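Long-range contacts in Serine/threonine protein kinase (Mycobacterium tuberculosis, PDB 4ESQ), which is the extracellular sensor domain of the receptor kinase PknH, which probably transfers phosphate from ATP to serine and threonine residues of proteins: residues C113-V118 with W129-V134; E151-R157 with V169-Y174; L10-L14 with A69-L73. All blocks are in the same frame, centred on the assembly; numbering follows the deposited sequence.

Contact 1 of 3, residues C113-V118 with W129-V134; sequences CAGKTV and WTFADV
Val118 and Trp129 form an antiparallel hydrogen-bonded pair. Val118 N reaches Trp129 O at 2.8 Å, and Trp129 N returns a bond to Val118 O. Thr117 and Thr130 make the neighbouring non-hydrogen-bonded pair. Beyond it, Phe131 N donates to Lys116 O at 2.9 Å and nearly straight, 171° at the hydrogen. A type II beta turn from Cys113 to Lys116 leads into strand 117-122. Gly115 N divides between two carbonyls there. It meets Ala132 O at 3.2 Å from above the carbonyl plane, and its second bond, to Phe131 O, is weak.

The hydroxyls of the two threonines join across the strands, OG1 of Thr117 to OG1 of Thr130 at 2.9 Å. Both side chains stand on one face of the sheet, and their matching torsions (chi1 -57° and -56°) turn the two OG1 atoms toward each other. Val118 and Trp129 point to the other face. The packing around the Phe131 ring is apolar. Cys113 CB sits over one face of it, a CH-pi contact 4.1 Å from the centroid. Val118 CG2 reaches Phe131 CE2 at 3.8 Å. Ala53 and Leu54 of helix 51-54 also touch this ring. The arrangement is the open end of the beta hairpin 117-122/125-131 in the PknH-like extracellular domain, packed on the short helix 51-54 and tied by the Cys113 disulfide to Cys50, just before that helix.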
loop_
_atom_site.group_PDB
_atom_site.type_symbol
_atom_site.label_atom_id
_atom_site.label_comp_id
_atom_site.label_asym_id
_atom_site.label_seq_id
_atom_site.Cartn_x
_atom_site.Cartn_y
_atom_site.Cartn_z
ATOM N N CYS A 113 -12.330 -5.092 8.881
ATOM C CA CYS A 113 -11.110 -5.512 9.560
ATOM C C CYS A 113 -10.787 -4.612 10.750
ATOM O O CYS A 113 -10.062 -5.019 11.661
ATOM C CB CYS A 113 -9.935 -5.513 8.578
ATOM S SG CYS A 113 -10.224 -6.569 7.146
ATOM N N ALA A 114 -11.331 -3.396 10.734
ATOM C CA ALA A 114 -11.032 -2.387 11.752
ATOM C C ALA A 114 -11.284 -2.886 13.168
ATOM O O ALA A 114 -12.304 -3.513 13.437
ATOM C CB ALA A 114 -11.849 -1.129 11.498
ATOM N N GLY A 115 -10.353 -2.598 14.071
ATOM C CA GLY A 115 -10.526 -2.944 15.471
ATOM C C GLY A 115 -10.473 -4.435 15.769
ATOM O O GLY A 115 -10.966 -4.880 16.805
ATOM N N LYS A 116 -9.859 -5.199 14.870
ATOM C CA LYS A 116 -9.737 -6.649 15.037
ATOM C C LYS A 116 -8.291 -7.124 14.947
ATOM O O LYS A 116 -7.451 -6.494 14.309
ATOM C CB LYS A 116 -10.571 -7.383 13.984
ATOM C CG LYS A 116 -12.055 -7.079 14.030
ATOM C CD LYS A 116 -12.797 -7.861 12.952
ATOM C CE LYS A 116 -14.272 -7.506 12.916
ATOM N NZ LYS A 116 -14.982 -8.336 11.905
ATOM N N THR A 117 -8.000 -8.243 15.605
ATOM C CA THR A 117 -6.723 -8.911 15.424
ATOM C C THR A 117 -6.920 -10.085 14.467
ATOM O O THR A 117 -7.888 -10.829 14.592
ATOM C CB THR A 117 -6.146 -9.413 16.765
ATOM O OG1 THR A 117 -6.018 -8.315 17.676
ATOM C CG2 THR A 117 -4.773 -10.047 16.555
ATOM N N VAL A 118 -6.020 -10.225 13.496
ATOM C CA VAL A 118 -6.038 -11.354 12.572
ATOM C C VAL A 118 -4.748 -12.164 12.703
ATOM O O VAL A 118 -3.714 -11.637 13.139
ATOM C CB VAL A 118 -6.223 -10.899 11.094
ATOM C CG1 VAL A 118 -7.578 -10.228 10.920
ATOM C CG2 VAL A 118 -5.091 -9.963 10.661
ATOM N N TRP A 129 -1.696 -9.708 13.865
ATOM C CA TRP A 129 -1.663 -8.272 13.599
ATOM C C TRP A 129 -2.987 -7.648 14.006
ATOM O O TRP A 129 -4.047 -8.208 13.724
ATOM C CB TRP A 129 -1.427 -8.002 12.117
ATOM C CG TRP A 129 -0.050 -8.302 11.638
ATOM C CD1 TRP A 129 0.479 -9.539 11.373
ATOM C CD2 TRP A 129 0.979 -7.350 11.330
ATOM N NE1 TRP A 129 1.779 -9.410 10.926
ATOM C CE2 TRP A 129 2.106 -8.078 10.892
ATOM C CE3 TRP A 129 1.055 -5.949 11.383
ATOM C CZ2 TRP A 129 3.297 -7.453 10.514
ATOM C CZ3 TRP A 129 2.244 -5.333 11.009
ATOM C CH2 TRP A 129 3.345 -6.086 10.580
ATOM N N THR A 130 -2.924 -6.478 14.642
ATOM C CA THR A 130 -4.121 -5.801 15.134
ATOM C C THR A 130 -4.385 -4.515 14.345
ATOM O O THR A 130 -3.504 -3.670 14.254
ATOM C CB THR A 130 -3.956 -5.425 16.620
ATOM O OG1 THR A 130 -3.647 -6.597 17.390
ATOM C CG2 THR A 130 -5.224 -4.799 17.146
ATOM N N PHE A 131 -5.589 -4.376 13.785
ATOM C CA PHE A 131 -5.963 -3.165 13.047
ATOM C C PHE A 131 -6.551 -2.104 13.977
ATOM O O PHE A 131 -7.330 -2.419 14.883
ATOM C CB PHE A 131 -7.002 -3.483 11.977
ATOM C CG PHE A 131 -6.488 -4.348 10.878
ATOM C CD1 PHE A 131 -5.726 -3.800 9.857
ATOM C CD2 PHE A 131 -6.778 -5.699 10.851
ATOM C CE1 PHE A 131 -5.246 -4.599 8.820
ATOM C CE2 PHE A 131 -6.308 -6.503 9.814
ATOM C CZ PHE A 131 -5.540 -5.948 8.808
ATOM N N ALA A 132 -6.188 -0.849 13.726
ATOM C CA ALA A 132 -6.862 0.284 14.348
ATOM C C ALA A 132 -8.134 0.578 13.558
ATOM O O ALA A 132 -8.608 -0.265 12.792
ATOM C CB ALA A 132 -5.940 1.492 14.369
ATOM N N ASP A 133 -8.698 1.768 13.725
ATOM C CA ASP A 133 -9.855 2.136 12.919
ATOM C C ASP A 133 -9.422 2.691 11.559
ATOM O O ASP A 133 -8.315 3.200 11.400
ATOM C CB ASP A 133 -10.761 3.130 13.655
ATOM C CG ASP A 133 -11.688 2.449 14.656
ATOM O OD1 ASP A 133 -11.727 1.197 14.695
ATOM O OD2 ASP A 133 -12.392 3.165 15.397
ATOM N N VAL A 134 -10.292 2.552 10.569
ATOM C CA VAL A 134 -10.021 3.099 9.254
ATOM C C VAL A 134 -10.180 4.611 9.299
ATOM O O VAL A 134 -11.178 5.133 9.806
ATOM C CB VAL A 134 -10.964 2.511 8.179
ATOM C CG1 VAL A 134 -10.759 3.224 6.856
ATOM C CG2 VAL A 134 -10.728 1.018 8.021
#

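Contact 2 of 3, residues E151-R157 with V169-Y174; sequences EGWECQR and VNACGY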
loop_
_atom_site.group_PDB
_atom_site.type_symbol
_atom_site.label_atom_id
_atom_site.label_comp_id
_atom_site.label_asym_id
_atom_site.label_seq_id
_atom_site.Cartn_x
_atom_site.Cartn_y
_atom_site.Cartn_z
ATOM N N GLU A 151 8.099 -5.488 20.369
ATOM C CA GLU A 151 8.850 -4.689 19.413
ATOM C C GLU A 151 8.169 -3.348 19.176
ATOM O O GLU A 151 8.818 -2.311 19.212
ATOM C CB GLU A 151 9.020 -5.434 18.087
ATOM C CG GLU A 151 10.014 -6.581 18.159
ATOM C CD GLU A 151 10.315 -7.176 16.801
ATOM O OE1 GLU A 151 9.517 -6.946 15.870
ATOM O OE2 GLU A 151 11.346 -7.869 16.665
ATOM N N GLY A 152 6.861 -3.370 18.931
ATOM C CA GLY A 152 6.140 -2.151 18.609
ATOM C C GLY A 152 6.166 -1.833 17.119
ATOM O O GLY A 152 5.815 -0.717 16.709
ATOM N N TRP A 153 6.604 -2.801 16.315
ATOM C CA TRP A 153 6.601 -2.682 14.849
ATOM C C TRP A 153 5.176 -2.505 14.351
ATOM O O TRP A 153 4.274 -3.241 14.759
ATOM C CB TRP A 153 7.228 -3.933 14.211
ATOM C CG TRP A 153 7.422 -3.858 12.713
ATOM C CD1 TRP A 153 6.647 -4.443 11.755
ATOM C CD2 TRP A 153 8.452 -3.144 12.011
ATOM N NE1 TRP A 153 7.136 -4.154 10.502
ATOM C CE2 TRP A 153 8.239 -3.350 10.632
ATOM C CE3 TRP A 153 9.532 -2.351 12.415
ATOM C CZ2 TRP A 153 9.070 -2.798 9.656
ATOM C CZ3 TRP A 153 10.358 -1.808 11.448
ATOM C CH2 TRP A 153 10.121 -2.030 10.084
ATOM N N GLU A 154 4.968 -1.534 13.463
ATOM C CA GLU A 154 3.634 -1.258 12.942
ATOM C C GLU A 154 3.700 -0.910 11.472
ATOM O O GLU A 154 4.765 -0.597 10.964
ATOM C CB GLU A 154 2.993 -0.090 13.699
ATOM C CG GLU A 154 2.687 -0.383 15.152
ATOM C CD GLU A 154 2.012 0.786 15.843
ATOM O OE1 GLU A 154 2.650 1.858 15.954
ATOM O OE2 GLU A 154 0.847 0.633 16.273
ATOM N N CYS A 155 2.560 -0.983 10.789
ATOM C CA CYS A 155 2.481 -0.535 9.398
ATOM C C CYS A 155 1.267 0.348 9.239
ATOM O O CYS A 155 0.235 0.104 9.855
ATOM C CB CYS A 155 2.360 -1.715 8.439
ATOM S SG CYS A 155 3.780 -2.816 8.391
ATOM N N GLN A 156 1.383 1.388 8.421
ATOM C CA GLN A 156 0.186 2.089 7.978
ATOM C C GLN A 156 -0.078 1.763 6.520
ATOM O O GLN A 156 0.823 1.861 5.673
ATOM C CB GLN A 156 0.295 3.603 8.147
ATOM C CG GLN A 156 -1.029 4.316 7.828
ATOM C CD GLN A 156 -0.889 5.822 7.713
ATOM O OE1 GLN A 156 0.090 6.318 7.162
ATOM N NE2 GLN A 156 -1.880 6.558 8.226
ATOM N N ARG A 157 -1.308 1.340 6.240
ATOM C CA ARG A 157 -1.763 1.152 4.869
ATOM C C ARG A 157 -2.449 2.435 4.413
ATOM O O ARG A 157 -3.184 3.064 5.181
ATOM C CB ARG A 157 -2.752 -0.019 4.783
ATOM C CG ARG A 157 -2.122 -1.404 4.957
ATOM C CD ARG A 157 -1.412 -1.866 3.694
ATOM N NE ARG A 157 -2.323 -2.327 2.645
ATOM C CZ ARG A 157 -2.555 -1.680 1.508
ATOM N NH1 ARG A 157 -1.959 -0.508 1.268
ATOM N NH2 ARG A 157 -3.386 -2.196 0.607
ATOM N N VAL A 169 -0.228 1.892 -0.790
ATOM C CA VAL A 169 1.008 2.073 -0.016
ATOM C C VAL A 169 1.004 1.381 1.351
ATOM O O VAL A 169 0.018 1.435 2.090
ATOM C CB VAL A 169 1.270 3.573 0.209
ATOM C CG1 VAL A 169 2.534 3.788 1.042
ATOM C CG2 VAL A 169 1.363 4.313 -1.135
ATOM N N ASN A 170 2.125 0.748 1.691
ATOM C CA ASN A 170 2.321 0.174 3.016
ATOM C C ASN A 170 3.613 0.740 3.557
ATOM O O ASN A 170 4.663 0.626 2.908
ATOM C CB ASN A 170 2.401 -1.355 2.928
ATOM C CG ASN A 170 2.142 -2.041 4.265
ATOM O OD1 ASN A 170 1.644 -1.428 5.212
ATOM N ND2 ASN A 170 2.459 -3.325 4.337
ATOM N N ALA A 171 3.545 1.408 4.706
ATOM C CA ALA A 171 4.734 2.019 5.290
ATOM C C ALA A 171 4.886 1.528 6.723
ATOM O O ALA A 171 3.965 1.670 7.531
ATOM C CB ALA A 171 4.637 3.546 5.252
ATOM N N CYS A 172 6.051 0.961 7.035
ATOM C CA CYS A 172 6.254 0.265 8.305
ATOM C C CYS A 172 7.470 0.766 9.069
ATOM O O CYS A 172 8.466 1.174 8.477
ATOM C CB CYS A 172 6.401 -1.240 8.069
ATOM S SG CYS A 172 5.092 -2.002 7.043
ATOM N N GLY A 173 7.393 0.701 10.390
ATOM C CA GLY A 173 8.481 1.174 11.233
ATOM C C GLY A 173 8.076 1.147 12.689
ATOM O O GLY A 173 7.023 0.609 13.033
ATOM N N TYR A 174 8.907 1.725 13.554
ATOM C CA TYR A 174 8.598 1.755 14.981
ATOM C C TYR A 174 7.872 3.033 15.407
ATOM O O TYR A 174 7.335 3.102 16.516
ATOM C CB TYR A 174 9.874 1.616 15.807
ATOM C CG TYR A 174 10.527 0.265 15.718
ATOM C CD1 TYR A 174 10.110 -0.779 16.537
ATOM C CD2 TYR A 174 11.566 0.029 14.829
ATOM C CE1 TYR A 174 10.705 -2.023 16.465
ATOM C CE2 TYR A 174 12.170 -1.218 14.756
ATOM C CZ TYR A 174 11.732 -2.235 15.578
ATOM O OH TYR A 174 12.315 -3.480 15.522
HETATM O O HOH W 1 4.912 2.356 14.809
#
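A disulfide joins two directly facing strand residues, Cys155 and Cys172. They form a non-hydrogen-bonded antiparallel pair with CA atoms 4.0 Å apart, and SG meets SG at 2.0 Å. The torsion about the S-S bond is 104°. Hydrogen-bonded pairs lie on either side of it. Glu154 and Gly173 exchange two bonds. Gln156 and Ala171 do the same, with Gln156 N to Ala171 O the shorter at 2.7 Å.

Trp153 lies beside the disulfide, its CZ2 3.5 Å from Cys172 CB. CA of Gly173 packs over the face of its six-membered ring, 3.9 Å from the centroid. The indole edge then points at the face of Tyr174, a T-shaped pair with planes at 80°. Glu151 O approaches the edge of that tyrosine ring at CD1 and CE1.

The strands are the two arms of the beta hairpin 154-162/165-173, in the middle of the antiparallel sheet of the PknH-like extracellular domain. Strands 141-147 and 84-92 continue the sheet on its two sides.

Toward the hairpin loop, the Arg157 chain bends at chi2 and chi3, which brings NH1 to Val169 O at 2.9 Å. The oxygen lies in the guanidinium plane, but the donor stands above the plane of the carbonyl. NH2 is held by a salt bridge to Asp168 and a hydrogen bond to Gly52 O. The amide of Asn170 crosses the arginine chain, its OD1 3.4 Å from Arg157 CD. On the opposite face of the sheet, a water donates to Glu154 OE1 at 2.6 Å and to Gly173 O, while Glu154 OE2 bonds to Thr146.

Contact 3 of 3, residues L10-L14 with A69-L73; sequences LSALL and AINGL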
loop_
_atom_site.group_PDB
_atom_site.type_symbol
_atom_site.label_atom_id
_atom_site.label_comp_id
_atom_site.label_asym_id
_atom_site.label_seq_id
_atom_site.Cartn_x
_atom_site.Cartn_y
_atom_site.Cartn_z
ATOM N N LEU A 10 3.539 4.782 -15.336
ATOM C CA LEU A 10 3.314 4.440 -13.940
ATOM C C LEU A 10 4.563 4.623 -13.076
ATOM O O LEU A 10 4.471 5.169 -11.981
ATOM C CB LEU A 10 2.766 3.017 -13.795
ATOM C CG LEU A 10 1.306 2.787 -14.201
ATOM C CD1 LEU A 10 0.922 1.301 -14.062
ATOM C CD2 LEU A 10 0.371 3.648 -13.375
ATOM N N SER A 11 5.724 4.200 -13.571
ATOM C CA SER A 11 6.936 4.262 -12.749
ATOM C C SER A 11 7.300 5.699 -12.381
ATOM O O SER A 11 7.915 5.948 -11.333
ATOM C CB SER A 11 8.116 3.562 -13.430
ATOM O OG SER A 11 8.617 4.318 -14.515
ATOM N N ALA A 12 6.913 6.640 -13.237
ATOM C CA ALA A 12 7.197 8.057 -12.997
ATOM C C ALA A 12 6.362 8.629 -11.852
ATOM O O ALA A 12 6.617 9.749 -11.399
ATOM C CB ALA A 12 6.976 8.865 -14.267
ATOM N N LEU A 13 5.378 7.862 -11.378
ATOM C CA LEU A 13 4.505 8.317 -10.285
ATOM C C LEU A 13 5.013 7.948 -8.888
ATOM O O LEU A 13 4.566 8.514 -7.880
ATOM C CB LEU A 13 3.087 7.766 -10.465
ATOM C CG LEU A 13 2.440 8.002 -11.826
ATOM C CD1 LEU A 13 1.090 7.316 -11.869
ATOM C CD2 LEU A 13 2.296 9.493 -12.112
ATOM N N LEU A 14 5.937 7.001 -8.811
ATOM C CA LEU A 14 6.445 6.571 -7.520
ATOM C C LEU A 14 7.372 7.621 -6.915
ATOM O O LEU A 14 7.856 8.519 -7.611
ATOM C CB LEU A 14 7.157 5.219 -7.637
ATOM C CG LEU A 14 6.291 4.068 -8.165
ATOM C CD1 LEU A 14 7.099 2.783 -8.213
ATOM C CD2 LEU A 14 5.028 3.874 -7.326
ATOM N N ALA A 69 -2.352 -2.597 -15.335
ATOM C CA ALA A 69 -0.921 -2.600 -15.071
ATOM C C ALA A 69 -0.644 -2.159 -13.644
ATOM O O ALA A 69 -1.430 -1.436 -13.051
ATOM C CB ALA A 69 -0.192 -1.694 -16.055
ATOM N N ILE A 70 0.475 -2.618 -13.099
ATOM C CA ILE A 70 0.902 -2.217 -11.757
ATOM C C ILE A 70 2.401 -1.925 -11.775
ATOM O O ILE A 70 3.178 -2.630 -12.430
ATOM C CB ILE A 70 0.541 -3.310 -10.696
ATOM C CG1 ILE A 70 1.083 -2.968 -9.296
ATOM C CG2 ILE A 70 1.021 -4.687 -11.149
ATOM C CD1 ILE A 70 2.502 -3.499 -9.004
ATOM N N ASN A 71 2.806 -0.869 -11.076
ATOM C CA ASN A 71 4.223 -0.587 -10.904
ATOM C C ASN A 71 4.507 -0.236 -9.457
ATOM O O ASN A 71 3.837 0.621 -8.874
ATOM C CB ASN A 71 4.683 0.543 -11.834
ATOM C CG ASN A 71 6.201 0.581 -12.017
ATOM O OD1 ASN A 71 6.912 1.278 -11.291
ATOM N ND2 ASN A 71 6.698 -0.162 -13.005
ATOM N N GLY A 72 5.491 -0.907 -8.865
ATOM C CA GLY A 72 5.792 -0.670 -7.463
ATOM C C GLY A 72 7.259 -0.785 -7.100
ATOM O O GLY A 72 8.082 -1.217 -7.909
ATOM N N LEU A 73 7.566 -0.413 -5.862
ATOM C CA LEU A 73 8.920 -0.505 -5.313
ATOM C C LEU A 73 8.870 -0.786 -3.822
ATOM O O LEU A 73 8.033 -0.237 -3.099
ATOM C CB LEU A 73 9.666 0.814 -5.522
ATOM C CG LEU A 73 10.229 1.165 -6.896
ATOM C CD1 LEU A 73 10.773 2.599 -6.873
ATOM C CD2 LEU A 73 11.322 0.164 -7.315
#
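Leu14, Asn71 and Leu10 bury the most surface here. Segment 10-14 lies in the loop before helix 17-24, packed on strand 69-76 of the sheet of the PknH-like extracellular domain. The Asn71 side chain rises from that strand between the two leucines. Its chi1 of -162° sets CG opposite the backbone N and takes the amide toward Ser11. OD1 comes within 3.3 Å of Ser11 CA and touches CB of the same residue. Leu14 CD1 meets this oxygen from another direction, at 3.4 Å.

Leu14 uses one methyl for most of its contact. Besides the amide oxygen, CD1 meets the backbone at Gly72 C and the side chain of Leu73, with Leu73 CG 3.8 Å away. The second methyl, CD2, lies 3.8 Å from Asn71 O.

Leu10 packs at the other end. Its CB rests against Asn71 CB at 3.7 Å. Its CD1 reaches back to Ala69, meeting CB at 3.8 Å and the carbonyl oxygen at a similar distance. Both leucines also touch Val90 of the adjacent strand 84-92, so they span two strands of the sheet.

Residues 10-13 have helical backbone angles, and Leu13 N bonds to Leu10 O. The carbonyl of Leu14 is hydrogen-bonded by Lys190 of helix 179-192. The two segments share no hydrogen bond with each other. The contact therefore rests on van der Waals packing, with Asn71 OD1 lying against carbon atoms of Ser11 and Leu14.

How the contacts relate
Contacts 1 and 2 each join the arms of a beta hairpin, and contact 3 sets the N-terminal segment on a strand of the same sheet. Contact 2 is the buried one, at mid-sheet. Contacts 1 and 3 are partly buried and lie on opposite sides of the chain's centre, their own centres about 28 Å apart. The hairpins touch: Trp129 CH2 of contact 1 packs on Trp153 CD1 of contact 2, and Trp129 CZ3 on Cys155 SG. Contact 3 touches neither. Backbone hydrogen bonds join the strands in contacts 1 and 2, whereas the segments of contact 3 meet by packing alone. A disulfide bridges contact 2 internally, while Cys113 of contact 1 is linked outward to Cys50.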